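Local coordinates for protein mRNA export factor (Human herpesvirus 1, PDB 4YXP) that regulates viral gene expression, inhibiting host splicing and mediating nuclear export of intronless viral mRNAs, here represented by its folded C-terminal homodimerization domain, at residues B[200-203]-B[204-207]; B[86-89]-B[90-94]; B[6-10]-B[11-15]. All coordinates share one frame; numbering follows the deposited sequence.

Helix ends and a junction are described, in chain order contact 3, contact 2 and contact 1; none touches another. Contact 1 ends helix 188-204, and contact 2 is the junction where helix 75-91 ends and helix 93-109 begins; their centres lie 19 Å apart and their nearest atoms about 11 Å. Contact 3 is the N-terminal end of helix 10-17, its centre 37 Å from that of contact 1 and 47 Å from that of contact 2. This distant arm packs on the second subunit, which Phe89 of contact 2 also meets. Contact 1 belongs to the zinc-finger region, yet all three lie away from the zinc site of Cys163, His242, Cys246 and Cys251.

Contact 1. Residues B[200-203]-B[204-207]; sequences ANRV and ERGV
Gly206 N reaches back to Val203 O at 3.0 Å in a Schellman motif that ends helix 188-204 within the zinc-finger region. This donor stands 58° out of the carbonyl plane, and Gly206 has a positive phi, a conformation that favours glycine. Two residues earlier the regular i to i-4 bond persists, from Glu204 N to Ala200 O at 3.1 Å; Arg205 N makes weak bonds to both Asn201 O and Arg202 O.

Among the charged side chains, Arg202 and Arg205 run alongside each other and point the same way, their guanidinium planes 25° apart. Arg205 NH2 comes within 3.4 Å of Arg202 NE, two donors of like charge, while Arg202 CD lies over a face of the Arg205 guanidinium. Arg202 also packs on Ile210 and Thr214 of the following loop.

Asn201 CG is anti to its backbone N (chi1 175°), which carries the amide out towards Arg205. OD1 comes to 2.8 Å from Arg205 NH1, but the angle is too poor for a hydrogen bond; the amide and guanidinium planes are nearly perpendicular. The partial negative charge of Asn201 OD1 may partly offset the like charges of Arg202 and Arg205.

Val207 CG2 rests 3.6 Å from the carbonyl oxygen Arg202 O. One water accepts from Asn201 ND2 and donates to Glu204 OE2, the latter at 2.8 Å.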
ATOM      1  N   ALA B 200      -2.821  -0.481  16.460  1.00 23.14           N
ATOM      2  CA  ALA B 200      -2.098  -1.567  15.802  1.00 23.78           C
ATOM      3  C   ALA B 200      -1.001  -2.123  16.707  1.00 26.66           C
ATOM      4  O   ALA B 200      -0.756  -3.331  16.733  1.00 29.67           O
ATOM      5  CB  ALA B 200      -1.503  -1.092  14.483  1.00 23.10           C
ATOM      6  N   ASN B 201      -0.348  -1.239  17.452  1.00 27.43           N
ATOM      7  CA  ASN B 201       0.727  -1.644  18.351  1.00 29.66           C
ATOM      8  C   ASN B 201       0.214  -2.587  19.437  1.00 30.06           C
ATOM      9  O   ASN B 201       0.831  -3.611  19.712  1.00 30.24           O
ATOM     10  CB  ASN B 201       1.389  -0.422  18.991  1.00 30.53           C
ATOM     11  CG  ASN B 201       2.427  -0.801  20.030  1.00 31.65           C
ATOM     12  OD1 ASN B 201       2.160  -0.776  21.234  1.00 32.43           O
ATOM     13  ND2 ASN B 201       3.617  -1.161  19.570  1.00 31.57           N
ATOM     14  N   ARG B 202      -0.913  -2.240  20.051  1.00 29.47           N
ATOM     15  CA  ARG B 202      -1.480  -3.073  21.109  1.00 31.64           C
ATOM     16  C   ARG B 202      -1.916  -4.424  20.550  1.00 29.73           C
ATOM     17  O   ARG B 202      -1.797  -5.450  21.222  1.00 30.12           O
ATOM     18  CB  ARG B 202      -2.670  -2.382  21.777  1.00 37.44           C
ATOM     19  CG  ARG B 202      -2.388  -0.985  22.300  1.00 45.61           C
ATOM     20  CD  ARG B 202      -1.319  -0.964  23.377  1.00 54.99           C
ATOM     21  NE  ARG B 202      -1.191   0.368  23.964  1.00 62.75           N
ATOM     22  CZ  ARG B 202      -0.555   1.387  23.389  1.00 67.30           C
ATOM     23  NH1 ARG B 202       0.023   1.235  22.203  1.00 67.64           N
ATOM     24  NH2 ARG B 202      -0.498   2.562  24.001  1.00 69.34           N
ATOM     25  N   VAL B 203      -2.427  -4.423  19.322  1.00 28.27           N
ATOM     26  CA  VAL B 203      -2.847  -5.663  18.677  1.00 29.06           C
ATOM     27  C   VAL B 203      -1.657  -6.608  18.535  1.00 33.58           C
ATOM     28  O   VAL B 203      -1.739  -7.781  18.904  1.00 33.08           O
ATOM     29  CB  VAL B 203      -3.498  -5.389  17.305  1.00 26.03           C
ATOM     30  CG1 VAL B 203      -3.663  -6.684  16.506  1.00 26.44           C
ATOM     31  CG2 VAL B 203      -4.852  -4.714  17.487  1.00 25.54           C
ATOM     32  N   GLU B 204      -0.549  -6.104  18.000  1.00 38.05           N
ATOM     33  CA  GLU B 204       0.597  -6.960  17.718  1.00 42.98           C
ATOM     34  C   GLU B 204       1.312  -7.389  18.999  1.00 43.68           C
ATOM     35  O   GLU B 204       2.082  -8.346  18.981  1.00 45.34           O
ATOM     36  CB  GLU B 204       1.579  -6.264  16.767  1.00 49.92           C
ATOM     37  CG  GLU B 204       2.321  -5.071  17.347  1.00 57.86           C
ATOM     38  CD  GLU B 204       3.342  -4.497  16.372  1.00 63.47           C
ATOM     39  OE1 GLU B 204       4.472  -5.027  16.311  1.00 66.50           O
ATOM     40  OE2 GLU B 204       3.013  -3.521  15.662  1.00 63.91           O
ATOM     41  N   ARG B 205       1.053  -6.697  20.106  1.00 43.41           N
ATOM     42  CA  ARG B 205       1.622  -7.093  21.395  1.00 47.08           C
ATOM     43  C   ARG B 205       0.774  -8.181  22.062  1.00 48.04           C
ATOM     44  O   ARG B 205       1.125  -8.682  23.130  1.00 48.65           O
ATOM     45  CB  ARG B 205       1.762  -5.886  22.331  1.00 50.84           C
ATOM     46  CG  ARG B 205       2.795  -4.856  21.862  1.00 55.34           C
ATOM     47  CD  ARG B 205       3.177  -3.848  22.945  1.00 60.06           C
ATOM     48  NE  ARG B 205       2.070  -3.510  23.845  1.00 62.83           N
ATOM     49  CZ  ARG B 205       1.799  -2.287  24.302  1.00 63.62           C
ATOM     50  NH1 ARG B 205       2.538  -1.242  23.946  1.00 64.07           N
ATOM     51  NH2 ARG B 205       0.775  -2.106  25.123  1.00 63.29           N
ATOM     52  N   GLY B 206      -0.340  -8.539  21.431  1.00 48.85           N
ATOM     53  CA  GLY B 206      -1.155  -9.654  21.884  1.00 51.17           C
ATOM     54  C   GLY B 206      -1.783  -9.502  23.259  1.00 51.61           C
ATOM     55  O   GLY B 206      -1.972 -10.489  23.971  1.00 52.58           O
ATOM     56  N   VAL B 207      -2.119  -8.273  23.635  1.00 52.22           N
ATOM     57  CA  VAL B 207      -2.741  -8.022  24.930  1.00 54.94           C
ATOM     58  C   VAL B 207      -4.085  -8.736  25.013  1.00 53.34           C
ATOM     59  O   VAL B 207      -4.733  -8.984  23.995  1.00 54.03           O
ATOM     60  CB  VAL B 207      -2.917  -6.509  25.190  1.00 57.44           C
ATOM     61  CG1 VAL B 207      -1.568  -5.808  25.201  1.00 58.97           C
ATOM     62  CG2 VAL B 207      -3.846  -5.883  24.152  1.00 56.10           C
TER
HETATM   63  O   HOH W   1       3.893  -0.935  16.360  1.00 38.52           O

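Contact 2. Residues B[86-89]-B[90-94]; sequences YRTF and AGNPR
The end of helix 75-91 and the turn into helix 93-109 meet here, with Asn92 between them, and its side chain folds back onto the helix that is ending. Asn92 ND2 donates to Thr88 O at 2.8 Å with an N-H...O angle of 177°. The acceptor lies 2° out of the Asn92 amide plane, and the donor arrives in the plane of the Thr88 carbonyl, on one of its lone pairs. Both flat groups are therefore well turned for the bond. With chi1 at -60°, Asn92 CG stands beside its own backbone N, which directs the amide to the preceding turn. Although Asn92 occupies the N-cap position of helix 93-109, its side chain makes no capping bond to that helix.

The backbone shows how the first helix finishes. Ala90 N donates to Tyr86 O at 3.0 Å, and Gly91 N to Arg87 O at 2.9 Å, the latter more bent. Asn92 N then makes a weak bond to Phe89 O at 3.4 Å, one residue shorter in span. Pro93, which has no amide hydrogen, follows as the first residue of the next helix.

Side-chain carbons add little: Ala90 CB lies 3.6 Å from the carbonyl oxygen Tyr86 O, and Thr88 CG2 4.2 Å from Asn92 ND2. The larger side chains are used elsewhere: Tyr86 OH is hydrogen-bonded to Pro135 O, and the buried Phe89 ring packs on Pro141 and Ile142 and meets Tyr268 of the second subunit edge-to-face.

Chemically, the side-chain amide supplies a straight N-H to a last-turn carbonyl, and this bond restricts the rotation of the Asn92 amide at the junction of the two helices.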
ATOM      1  N   TYR B  86     -20.587  -8.320  17.406  1.00 24.42           N
ATOM      2  CA  TYR B  86     -19.511  -8.502  18.375  1.00 25.29           C
ATOM      3  C   TYR B  86     -19.602  -9.894  18.980  1.00 25.92           C
ATOM      4  O   TYR B  86     -18.607 -10.610  19.080  1.00 26.06           O
ATOM      5  CB  TYR B  86     -19.607  -7.426  19.462  1.00 26.75           C
ATOM      6  CG  TYR B  86     -18.538  -7.464  20.533  1.00 27.93           C
ATOM      7  CD1 TYR B  86     -18.542  -8.443  21.517  1.00 30.71           C
ATOM      8  CD2 TYR B  86     -17.548  -6.495  20.583  1.00 26.90           C
ATOM      9  CE1 TYR B  86     -17.572  -8.471  22.505  1.00 32.51           C
ATOM     10  CE2 TYR B  86     -16.573  -6.514  21.569  1.00 28.40           C
ATOM     11  CZ  TYR B  86     -16.591  -7.503  22.525  1.00 31.35           C
ATOM     12  OH  TYR B  86     -15.630  -7.525  23.511  1.00 32.85           O
ATOM     13  N   ARG B  87     -20.816 -10.266  19.374  1.00 26.74           N
ATOM     14  CA  ARG B  87     -21.081 -11.556  19.992  1.00 28.14           C
ATOM     15  C   ARG B  87     -20.762 -12.702  19.027  1.00 27.63           C
ATOM     16  O   ARG B  87     -20.220 -13.733  19.423  1.00 26.79           O
ATOM     17  CB  ARG B  87     -22.547 -11.611  20.446  1.00 31.50           C
ATOM     18  CG  ARG B  87     -22.828 -12.572  21.578  1.00 35.99           C
ATOM     19  CD  ARG B  87     -24.060 -12.149  22.380  1.00 37.13           C
ATOM     20  NE  ARG B  87     -25.288 -12.159  21.584  1.00 36.99           N
ATOM     21  CZ  ARG B  87     -26.001 -11.085  21.246  1.00 36.66           C
ATOM     22  NH1 ARG B  87     -25.633  -9.862  21.622  1.00 34.77           N
ATOM     23  NH2 ARG B  87     -27.105 -11.234  20.526  1.00 38.27           N
ATOM     24  N   THR B  88     -21.088 -12.506  17.755  1.00 27.92           N
ATOM     25  CA  THR B  88     -20.808 -13.497  16.720  1.00 28.68           C
ATOM     26  C   THR B  88     -19.295 -13.682  16.519  1.00 27.18           C
ATOM     27  O   THR B  88     -18.808 -14.813  16.416  1.00 26.82           O
ATOM     28  CB  THR B  88     -21.480 -13.095  15.382  1.00 29.75           C
ATOM     29  OG1 THR B  88     -22.906 -13.136  15.540  1.00 31.80           O
ATOM     30  CG2 THR B  88     -21.074 -14.028  14.243  1.00 30.58           C
ATOM     31  N   PHE B  89     -18.558 -12.577  16.459  1.00 26.75           N
ATOM     32  CA  PHE B  89     -17.100 -12.637  16.377  1.00 27.17           C
ATOM     33  C   PHE B  89     -16.512 -13.422  17.546  1.00 28.62           C
ATOM     34  O   PHE B  89     -15.744 -14.361  17.352  1.00 29.12           O
ATOM     35  CB  PHE B  89     -16.486 -11.232  16.375  1.00 25.67           C
ATOM     36  CG  PHE B  89     -16.671 -10.468  15.090  1.00 24.05           C
ATOM     37  CD1 PHE B  89     -16.946 -11.113  13.895  1.00 25.36           C
ATOM     38  CD2 PHE B  89     -16.555  -9.089  15.084  1.00 22.57           C
ATOM     39  CE1 PHE B  89     -17.106 -10.396  12.726  1.00 25.47           C
ATOM     40  CE2 PHE B  89     -16.714  -8.367  13.920  1.00 22.53           C
ATOM     41  CZ  PHE B  89     -16.991  -9.020  12.739  1.00 24.04           C
ATOM     42  N   ALA B  90     -16.871 -13.020  18.761  1.00 28.66           N
ATOM     43  CA  ALA B  90     -16.270 -13.576  19.968  1.00 30.63           C
ATOM     44  C   ALA B  90     -16.634 -15.043  20.164  1.00 33.11           C
ATOM     45  O   ALA B  90     -15.851 -15.817  20.711  1.00 35.71           O
ATOM     46  CB  ALA B  90     -16.695 -12.766  21.184  1.00 30.30           C
ATOM     47  N   GLY B  91     -17.823 -15.423  19.712  1.00 32.07           N
ATOM     48  CA  GLY B  91     -18.333 -16.761  19.946  1.00 32.07           C
ATOM     49  C   GLY B  91     -17.828 -17.807  18.970  1.00 32.68           C
ATOM     50  O   GLY B  91     -18.075 -18.997  19.154  1.00 31.79           O
ATOM     51  N   ASN B  92     -17.108 -17.366  17.941  1.00 32.83           N
ATOM     52  CA  ASN B  92     -16.672 -18.260  16.872  1.00 34.88           C
ATOM     53  C   ASN B  92     -15.220 -17.983  16.482  1.00 34.52           C
ATOM     54  O   ASN B  92     -14.956 -17.397  15.430  1.00 33.00           O
ATOM     55  CB  ASN B  92     -17.589 -18.106  15.658  1.00 35.46           C
ATOM     56  CG  ASN B  92     -19.036 -18.450  15.974  1.00 36.52           C
ATOM     57  OD1 ASN B  92     -19.427 -19.614  15.942  1.00 37.41           O
ATOM     58  ND2 ASN B  92     -19.835 -17.434  16.282  1.00 36.24           N
ATOM     59  N   PRO B  93     -14.270 -18.404  17.332  1.00 35.98           N
ATOM     60  CA  PRO B  93     -12.858 -18.053  17.130  1.00 35.78           C
ATOM     61  C   PRO B  93     -12.255 -18.560  15.819  1.00 35.09           C
ATOM     62  O   PRO B  93     -11.467 -17.837  15.209  1.00 34.83           O
ATOM     63  CB  PRO B  93     -12.155 -18.700  18.331  1.00 38.44           C
ATOM     64  CG  PRO B  93     -13.118 -19.691  18.881  1.00 40.77           C
ATOM     65  CD  PRO B  93     -14.478 -19.163  18.575  1.00 39.12           C
ATOM     66  N   ARG B  94     -12.607 -19.769  15.391  1.00 35.25           N
ATOM     67  CA  ARG B  94     -12.049 -20.312  14.156  1.00 36.65           C
ATOM     68  C   ARG B  94     -12.530 -19.503  12.952  1.00 33.60           C
ATOM     69  O   ARG B  94     -11.727 -19.084  12.119  1.00 32.50           O
ATOM     70  CB  ARG B  94     -12.410 -21.792  13.997  1.00 44.47           C
ATOM     71  CG  ARG B  94     -11.705 -22.696  15.002  1.00 53.76           C
ATOM     72  CD  ARG B  94     -11.802 -24.174  14.631  1.00 63.66           C
ATOM     73  NE  ARG B  94     -11.100 -24.480  13.387  1.00 70.02           N
ATOM     74  CZ  ARG B  94     -10.891 -25.709  12.924  1.00 77.18           C
ATOM     75  NH1 ARG B  94     -11.325 -26.766  13.597  1.00 79.70           N
ATOM     76  NH2 ARG B  94     -10.239 -25.882  11.781  1.00 80.29           N
TER

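Contact 3. Residues B[6-10]-B[11-15]; sequences DTIDA and TTRLV
Asp9 is the N-cap of helix 10-17, its OD1 accepting from Thr12 N, and its carboxylate meets Thr12 through both oxygens. Beyond CB, the CG of Asp9 lies between its backbone N and carbonyl carbon (chi1 74°), which turns the carboxylate over the start of the helix and sets CG 3.1 Å from Thr12 OG1. Next, Asp9 OD1 takes Thr12 N at 2.8 Å, met from above the carboxylate plane, 43° out of it; Thr11 N is also close. At the other tip, Asp9 OD2 is met by Thr12 OG1 at 2.6 Å on the syn side, and Lys186 of the second subunit forms a salt bridge with it. The Asp9 and Thr12 side chains cross at about a right angle.

The regular helix bonds begin at once, Arg13 N to Asp9 O and Leu14 N to Ala10 O, each 3.2 Å. Arg13, extended from CG to NE, runs back along the preceding loop. Its NE donates to Ile8 O at 2.9 Å, from above that carbonyl's plane, and NH2 adds a weak bond to the same oxygen.

Thr12 OG1 is also within bonding distance of Ile185 O of the second subunit; its single proton must be shared between that oxygen and Asp9 OD2. The cap is thus built into the dimer interface, where Thr12 N, Lys186 of the second subunit and the helix dipole would be expected to favour a charged Asp9.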
ATOM      1  N   ASP B   6      30.889  -6.567   1.274  1.00 43.30           N
ATOM      2  CA  ASP B   6      29.457  -6.782   1.091  1.00 38.45           C
ATOM      3  C   ASP B   6      29.150  -7.188  -0.348  1.00 37.82           C
ATOM      4  O   ASP B   6      29.463  -6.456  -1.287  1.00 37.24           O
ATOM      5  CB  ASP B   6      28.678  -5.515   1.459  1.00 36.88           C
ATOM      6  CG  ASP B   6      27.192  -5.772   1.641  1.00 35.02           C
ATOM      7  OD1 ASP B   6      26.834  -6.829   2.211  1.00 34.26           O
ATOM      8  OD2 ASP B   6      26.381  -4.915   1.218  1.00 34.10           O
ATOM      9  N   THR B   7      28.530  -8.351  -0.516  1.00 37.44           N
ATOM     10  CA  THR B   7      28.221  -8.868  -1.845  1.00 37.52           C
ATOM     11  C   THR B   7      27.078  -9.881  -1.791  1.00 34.44           C
ATOM     12  O   THR B   7      26.763 -10.413  -0.727  1.00 33.05           O
ATOM     13  CB  THR B   7      29.461  -9.534  -2.485  1.00 39.99           C
ATOM     14  OG1 THR B   7      29.201  -9.823  -3.863  1.00 41.81           O
ATOM     15  CG2 THR B   7      29.826 -10.828  -1.754  1.00 39.39           C
ATOM     16  N   ILE B   8      26.455 -10.138  -2.939  1.00 33.60           N
ATOM     17  CA  ILE B   8      25.488 -11.222  -3.050  1.00 33.58           C
ATOM     18  C   ILE B   8      26.268 -12.518  -3.224  1.00 38.26           C
ATOM     19  O   ILE B   8      27.020 -12.676  -4.190  1.00 36.05           O
ATOM     20  CB  ILE B   8      24.499 -11.003  -4.211  1.00 32.08           C
ATOM     21  CG1 ILE B   8      23.764  -9.669  -4.053  1.00 31.49           C
ATOM     22  CG2 ILE B   8      23.492 -12.146  -4.270  1.00 31.31           C
ATOM     23  CD1 ILE B   8      22.964  -9.256  -5.275  1.00 31.56           C
ATOM     24  N   ASP B   9      26.099 -13.446  -2.289  1.00 43.75           N
ATOM     25  CA  ASP B   9      26.882 -14.676  -2.300  1.00 41.37           C
ATOM     26  C   ASP B   9      26.567 -15.523  -3.532  1.00 37.34           C
ATOM     27  O   ASP B   9      25.481 -15.431  -4.109  1.00 34.36           O
ATOM     28  CB  ASP B   9      26.631 -15.488  -1.029  1.00 40.88           C
ATOM     29  CG  ASP B   9      25.274 -16.158  -1.023  1.00 40.37           C
ATOM     30  OD1 ASP B   9      25.146 -17.251  -1.613  1.00 42.14           O
ATOM     31  OD2 ASP B   9      24.337 -15.595  -0.424  1.00 39.96           O
ATOM     32  N   ALA B  10      27.531 -16.352  -3.916  1.00 36.12           N
ATOM     33  CA  ALA B  10      27.445 -17.139  -5.141  1.00 37.13           C
ATOM     34  C   ALA B  10      26.284 -18.134  -5.125  1.00 37.25           C
ATOM     35  O   ALA B  10      25.630 -18.343  -6.146  1.00 36.26           O
ATOM     36  CB  ALA B  10      28.757 -17.871  -5.370  1.00 39.11           C
ATOM     37  N   THR B  11      26.036 -18.754  -3.976  1.00 38.99           N
ATOM     38  CA  THR B  11      24.952 -19.728  -3.866  1.00 39.89           C
ATOM     39  C   THR B  11      23.624 -19.068  -4.200  1.00 37.56           C
ATOM     40  O   THR B  11      22.795 -19.637  -4.912  1.00 38.79           O
ATOM     41  CB  THR B  11      24.877 -20.345  -2.454  1.00 40.33           C
ATOM     42  OG1 THR B  11      26.090 -21.054  -2.176  1.00 42.17           O
ATOM     43  CG2 THR B  11      23.694 -21.310  -2.337  1.00 40.52           C
ATOM     44  N   THR B  12      23.423 -17.861  -3.685  1.00 34.50           N
ATOM     45  CA  THR B  12      22.175 -17.143  -3.899  1.00 32.96           C
ATOM     46  C   THR B  12      22.031 -16.736  -5.365  1.00 32.82           C
ATOM     47  O   THR B  12      20.927 -16.728  -5.905  1.00 32.38           O
ATOM     48  CB  THR B  12      22.086 -15.903  -2.995  1.00 33.19           C
ATOM     49  OG1 THR B  12      22.202 -16.308  -1.624  1.00 34.24           O
ATOM     50  CG2 THR B  12      20.761 -15.180  -3.187  1.00 31.35           C
ATOM     51  N   ARG B  13      23.144 -16.410  -6.016  1.00 34.63           N
ATOM     52  CA  ARG B  13      23.104 -16.051  -7.431  1.00 37.16           C
ATOM     53  C   ARG B  13      22.615 -17.229  -8.274  1.00 39.40           C
ATOM     54  O   ARG B  13      21.932 -17.035  -9.280  1.00 40.40           O
ATOM     55  CB  ARG B  13      24.482 -15.588  -7.909  1.00 40.68           C
ATOM     56  CG  ARG B  13      24.952 -14.311  -7.234  1.00 42.48           C
ATOM     57  CD  ARG B  13      26.268 -13.804  -7.804  1.00 46.53           C
ATOM     58  NE  ARG B  13      26.751 -12.649  -7.050  1.00 47.84           N
ATOM     59  CZ  ARG B  13      27.604 -11.741  -7.515  1.00 51.34           C
ATOM     60  NH1 ARG B  13      28.085 -11.835  -8.749  1.00 54.26           N
ATOM     61  NH2 ARG B  13      27.972 -10.730  -6.742  1.00 52.17           N
ATOM     62  N   LEU B  14      22.961 -18.444  -7.857  1.00 40.90           N
ATOM     63  CA  LEU B  14      22.468 -19.653  -8.510  1.00 43.43           C
ATOM     64  C   LEU B  14      20.957 -19.758  -8.363  1.00 43.02           C
ATOM     65  O   LEU B  14      20.244 -20.046  -9.323  1.00 42.49           O
ATOM     66  CB  LEU B  14      23.124 -20.900  -7.916  1.00 45.34           C
ATOM     67  CG  LEU B  14      24.500 -21.314  -8.427  1.00 48.53           C
ATOM     68  CD1 LEU B  14      25.075 -22.387  -7.515  1.00 49.76           C
ATOM     69  CD2 LEU B  14      24.416 -21.821  -9.858  1.00 50.41           C
ATOM     70  N   VAL B  15      20.484 -19.531  -7.142  1.00 43.16           N
ATOM     71  CA  VAL B  15      19.061 -19.583  -6.829  1.00 41.41           C
ATOM     72  C   VAL B  15      18.296 -18.595  -7.704  1.00 38.53           C
ATOM     73  O   VAL B  15      17.284 -18.943  -8.310  1.00 40.14           O
ATOM     74  CB  VAL B  15      18.827 -19.302  -5.330  1.00 41.34           C
ATOM     75  CG1 VAL B  15      17.336 -19.253  -4.999  1.00 40.38           C
ATOM     76  CG2 VAL B  15      19.520 -20.361  -4.480  1.00 42.93           C
TER